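Local coordinates for Lmo2812 protein (Listeria monocytogenes EGD-e, PDB 5ZQA) that probably acts as a serine-type D-Ala-D-Ala carboxypeptidase, a low-molecular-mass penicillin-binding protein that trims the stem peptides of cell-wall peptidoglycan, at residues Ala61-Leu73 with Tyr115-Ala127. Numbering follows the deposited sequence.
Sequences ASLSKLMTAFLVL and YSAMLTMSANDAA
K65 lies alongside M118, the two side chains running antiparallel, each past the other, with K65 CD 3.5 Å from M118 CG. From there the lysine runs on past the backbone of S122 and A123, A127 CB flanking its CE at 4.1 Å, and bends at its last torsion (chi4 75°). That turn brings K65 NZ to N124, whose OD1 accepts a 2.9 Å hydrogen bond from a donor standing 59° out of the amide plane. K65 NZ also donates to S62 OG (2.7 Å) and to S162 O, so three oxygens hold the buried NZ. A water bridges S62 OG and N124 OD1, while the hydroxyls of S62 and S122 lie 3.1 Å apart and S122 OG is hydrogen-bonded to K226 NZ.

The extended M118 side chain sets SD against T68 CG2, and its bend at chi3 turns CE to the backbone N and CB of A69. Farther along, where helices 65-73 and 115-120 run nearly antiparallel (153°), the Y115 ring meets A69, V72 and L73 obliquely; its OH lies 3.6 Å from L73 CD1, and W83 packs edge-to-face with the ring. S62 of the 3-10 turn (predicted acylated serine) and K65 of the helix (predicted proton acceptor) make up SxxK; S122, a predicted active-site residue, and N124 form SxN. With K226 of the neighbouring KTG element, predicted to bind substrate, this arrangement typifies the penicillin-binding protein active site.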
loop_
_atom_site.group_PDB
_atom_site.type_symbol
_atom_site.label_atom_id
_atom_site.label_comp_id
_atom_site.label_asym_id
_atom_site.label_seq_id
_atom_site.Cartn_x
_atom_site.Cartn_y
_atom_site.Cartn_z
ATOM N N ALA A 61 1.546 -2.174 8.677
ATOM C CA ALA A 61 1.659 -0.714 8.757
ATOM C C ALA A 61 0.964 -0.010 7.577
ATOM O O ALA A 61 -0.189 -0.313 7.278
ATOM C CB ALA A 61 3.128 -0.321 8.845
ATOM N N SER A 62 1.663 0.897 6.899
ATOM C CA SER A 62 1.054 1.679 5.816
ATOM C C SER A 62 0.638 0.878 4.580
ATOM O O SER A 62 -0.003 1.430 3.681
ATOM C CB SER A 62 1.999 2.798 5.375
ATOM O OG SER A 62 1.967 3.872 6.309
ATOM N N LEU A 63 0.977 -0.404 4.515
ATOM C CA LEU A 63 0.446 -1.207 3.407
ATOM C C LEU A 63 -1.076 -1.236 3.522
ATOM O O LEU A 63 -1.775 -1.458 2.529
ATOM C CB LEU A 63 1.028 -2.622 3.389
ATOM C CG LEU A 63 2.560 -2.715 3.253
ATOM C CD1 LEU A 63 3.000 -4.172 3.239
ATOM C CD2 LEU A 63 3.040 -1.989 2.002
ATOM N N SER A 64 -1.587 -0.967 4.729
ATOM C CA SER A 64 -3.027 -0.824 4.954
ATOM C C SER A 64 -3.675 0.197 4.033
ATOM O O SER A 64 -4.872 0.084 3.710
ATOM C CB SER A 64 -3.312 -0.401 6.397
ATOM O OG SER A 64 -2.844 -1.355 7.327
ATOM N N LYS A 65 -2.902 1.195 3.617
ATOM C CA LYS A 65 -3.436 2.238 2.752
ATOM C C LYS A 65 -3.907 1.720 1.397
ATOM O O LYS A 65 -4.695 2.392 0.727
ATOM C CB LYS A 65 -2.394 3.335 2.557
ATOM C CG LYS A 65 -2.095 4.112 3.837
ATOM C CD LYS A 65 -0.954 5.086 3.616
ATOM C CE LYS A 65 -0.806 6.057 4.789
ATOM N NZ LYS A 65 -0.204 5.389 5.957
ATOM N N LEU A 66 -3.469 0.527 1.001
ATOM C CA LEU A 66 -3.977 -0.055 -0.242
ATOM C C LEU A 66 -5.452 -0.420 -0.106
ATOM O O LEU A 66 -6.206 -0.314 -1.070
ATOM C CB LEU A 66 -3.165 -1.283 -0.652
ATOM C CG LEU A 66 -1.726 -0.942 -1.068
ATOM C CD1 LEU A 66 -0.927 -2.195 -1.354
ATOM C CD2 LEU A 66 -1.701 -0.023 -2.295
ATOM N N MET A 67 -5.871 -0.838 1.088
ATOM C CA MET A 67 -7.283 -1.156 1.274
ATOM C C MET A 67 -8.092 0.131 1.340
ATOM O O MET A 67 -9.192 0.208 0.787
ATOM C CB MET A 67 -7.524 -1.986 2.537
ATOM C CG MET A 67 -9.018 -2.214 2.822
ATOM S SD MET A 67 -9.896 -3.085 1.505
ATOM C CE MET A 67 -9.476 -4.785 1.890
ATOM N N THR A 68 -7.549 1.149 2.005
ATOM C CA THR A 68 -8.217 2.444 2.006
ATOM C C THR A 68 -8.343 2.984 0.575
ATOM O O THR A 68 -9.407 3.474 0.208
ATOM C CB THR A 68 -7.479 3.436 2.917
ATOM O OG1 THR A 68 -7.384 2.842 4.221
ATOM C CG2 THR A 68 -8.220 4.789 3.030
ATOM N N ALA A 69 -7.279 2.866 -0.225
ATOM C CA ALA A 69 -7.331 3.279 -1.633
ATOM C C ALA A 69 -8.433 2.531 -2.377
ATOM O O ALA A 69 -9.205 3.144 -3.128
ATOM C CB ALA A 69 -5.972 3.055 -2.316
ATOM N N PHE A 70 -8.510 1.216 -2.179
ATOM C CA PHE A 70 -9.539 0.406 -2.833
ATOM C C PHE A 70 -10.929 0.941 -2.524
ATOM O O PHE A 70 -11.751 1.115 -3.426
ATOM C CB PHE A 70 -9.434 -1.070 -2.406
ATOM C CG PHE A 70 -10.370 -1.977 -3.152
ATOM C CD1 PHE A 70 -10.019 -2.491 -4.384
ATOM C CD2 PHE A 70 -11.623 -2.284 -2.638
ATOM C CE1 PHE A 70 -10.885 -3.323 -5.083
ATOM C CE2 PHE A 70 -12.485 -3.107 -3.331
ATOM C CZ PHE A 70 -12.111 -3.624 -4.555
ATOM N N LEU A 71 -11.173 1.240 -1.255
ATOM C CA LEU A 71 -12.484 1.711 -0.840
ATOM C C LEU A 71 -12.803 3.136 -1.331
ATOM O O LEU A 71 -13.961 3.439 -1.644
ATOM C CB LEU A 71 -12.607 1.610 0.685
ATOM C CG LEU A 71 -12.732 0.146 1.124
ATOM C CD1 LEU A 71 -12.636 0.017 2.641
ATOM C CD2 LEU A 71 -14.033 -0.483 0.626
ATOM N N VAL A 72 -11.792 3.996 -1.422
ATOM C CA VAL A 72 -11.962 5.312 -2.029
ATOM C C VAL A 72 -12.351 5.183 -3.492
ATOM O O VAL A 72 -13.311 5.815 -3.949
ATOM C CB VAL A 72 -10.676 6.145 -1.898
ATOM C CG1 VAL A 72 -10.728 7.376 -2.783
ATOM C CG2 VAL A 72 -10.461 6.527 -0.428
ATOM N N LEU A 73 -11.634 4.328 -4.211
ATOM C CA LEU A 73 -11.871 4.152 -5.643
ATOM C C LEU A 73 -13.245 3.511 -5.905
ATOM O O LEU A 73 -13.948 3.904 -6.851
ATOM C CB LEU A 73 -10.747 3.322 -6.255
ATOM C CG LEU A 73 -9.410 4.068 -6.249
ATOM C CD1 LEU A 73 -8.262 3.129 -6.571
ATOM C CD2 LEU A 73 -9.433 5.232 -7.226
ATOM N N TYR A 115 -5.908 11.365 -1.514
ATOM C CA TYR A 115 -5.604 10.067 -2.118
ATOM C C TYR A 115 -4.166 10.024 -2.650
ATOM O O TYR A 115 -3.426 9.071 -2.375
ATOM C CB TYR A 115 -6.645 9.793 -3.211
ATOM C CG TYR A 115 -6.352 8.667 -4.173
ATOM C CD1 TYR A 115 -5.737 8.924 -5.390
ATOM C CD2 TYR A 115 -6.762 7.370 -3.901
ATOM C CE1 TYR A 115 -5.479 7.916 -6.296
ATOM C CE2 TYR A 115 -6.519 6.351 -4.805
ATOM C CZ TYR A 115 -5.877 6.632 -6.000
ATOM O OH TYR A 115 -5.627 5.629 -6.912
ATOM N N SER A 116 -3.746 11.065 -3.369
ATOM C CA SER A 116 -2.367 11.113 -3.851
ATOM C C SER A 116 -1.368 11.110 -2.698
ATOM O O SER A 116 -0.377 10.392 -2.752
ATOM C CB SER A 116 -2.131 12.348 -4.720
ATOM O OG SER A 116 -2.973 12.326 -5.858
ATOM N N ALA A 117 -1.622 11.919 -1.670
ATOM C CA ALA A 117 -0.704 12.011 -0.530
ATOM C C ALA A 117 -0.596 10.680 0.211
ATOM O O ALA A 117 0.497 10.248 0.585
ATOM C CB ALA A 117 -1.149 13.124 0.425
ATOM N N MET A 118 -1.731 10.024 0.408
ATOM C CA MET A 118 -1.739 8.710 1.035
ATOM C C MET A 118 -0.858 7.716 0.277
ATOM O O MET A 118 -0.028 7.031 0.877
ATOM C CB MET A 118 -3.182 8.214 1.136
ATOM C CG MET A 118 -3.327 6.812 1.640
ATOM S SD MET A 118 -5.060 6.362 1.807
ATOM C CE MET A 118 -5.491 6.044 0.095
ATOM N N LEU A 119 -1.012 7.642 -1.043
ATOM C CA LEU A 119 -0.308 6.616 -1.812
ATOM C C LEU A 119 1.152 6.966 -2.090
ATOM O O LEU A 119 2.008 6.072 -2.118
ATOM C CB LEU A 119 -1.032 6.354 -3.134
ATOM C CG LEU A 119 -2.351 5.584 -3.034
ATOM C CD1 LEU A 119 -2.906 5.393 -4.436
ATOM C CD2 LEU A 119 -2.156 4.248 -2.335
ATOM N N THR A 120 1.435 8.256 -2.270
ATOM C CA THR A 120 2.753 8.709 -2.724
ATOM C C THR A 120 3.732 8.899 -1.565
ATOM O O THR A 120 4.817 8.297 -1.546
ATOM C CB THR A 120 2.620 10.029 -3.523
ATOM O OG1 THR A 120 1.788 9.805 -4.666
ATOM C CG2 THR A 120 3.966 10.525 -4.004
ATOM N N MET A 121 3.353 9.712 -0.584
ATOM C CA MET A 121 4.246 9.999 0.544
ATOM C C MET A 121 3.858 9.274 1.827
ATOM O O MET A 121 4.502 9.458 2.861
ATOM C CB MET A 121 4.303 11.512 0.817
ATOM C CG MET A 121 2.988 12.125 1.307
ATOM S SD MET A 121 3.183 13.796 1.945
ATOM C CE MET A 121 3.982 13.468 3.517
ATOM N N SER A 122 2.803 8.464 1.755
ATOM C CA SER A 122 2.341 7.656 2.882
ATOM C C SER A 122 1.824 8.550 4.011
ATOM O O SER A 122 2.128 8.344 5.183
ATOM C CB SER A 122 3.458 6.738 3.377
ATOM O OG SER A 122 2.913 5.538 3.901
ATOM N N ALA A 123 1.029 9.548 3.645
ATOM C CA ALA A 123 0.493 10.487 4.630
ATOM C C ALA A 123 -0.613 9.839 5.469
ATOM O O ALA A 123 -1.702 9.526 4.967
ATOM C CB ALA A 123 -0.027 11.745 3.928
ATOM N N ASN A 124 -0.339 9.644 6.751
ATOM C CA ASN A 124 -1.287 8.983 7.643
ATOM C C ASN A 124 -2.538 9.802 7.900
ATOM O O ASN A 124 -3.639 9.253 7.975
ATOM C CB ASN A 124 -0.622 8.664 8.983
ATOM C CG ASN A 124 0.409 7.596 8.857
ATOM O OD1 ASN A 124 0.073 6.435 8.666
ATOM N ND2 ASN A 124 1.682 7.974 8.952
ATOM N N ASP A 125 -2.375 11.116 8.048
ATOM C CA ASP A 125 -3.531 11.957 8.283
ATOM C C ASP A 125 -4.463 11.967 7.064
ATOM O O ASP A 125 -5.683 11.935 7.225
ATOM C CB ASP A 125 -3.115 13.385 8.692
ATOM C CG ASP A 125 -2.090 14.035 7.755
ATOM O OD1 ASP A 125 -1.533 13.380 6.855
ATOM O OD2 ASP A 125 -1.826 15.248 7.956
ATOM N N ALA A 126 -3.900 11.954 5.855
ATOM C CA ALA A 126 -4.726 11.902 4.647
ATOM C C ALA A 126 -5.580 10.633 4.623
ATOM O O ALA A 126 -6.783 10.671 4.332
ATOM C CB ALA A 126 -3.858 11.992 3.412
ATOM N N ALA A 127 -4.959 9.507 4.953
ATOM C CA ALA A 127 -5.682 8.236 5.001
ATOM C C ALA A 127 -6.817 8.256 6.026
ATOM O O ALA A 127 -7.925 7.810 5.741
ATOM C CB ALA A 127 -4.713 7.098 5.306
HETATM O O HOH W 1 0.943 3.804 8.951
HETATM O O HOH W 2 3.333 6.331 6.922
#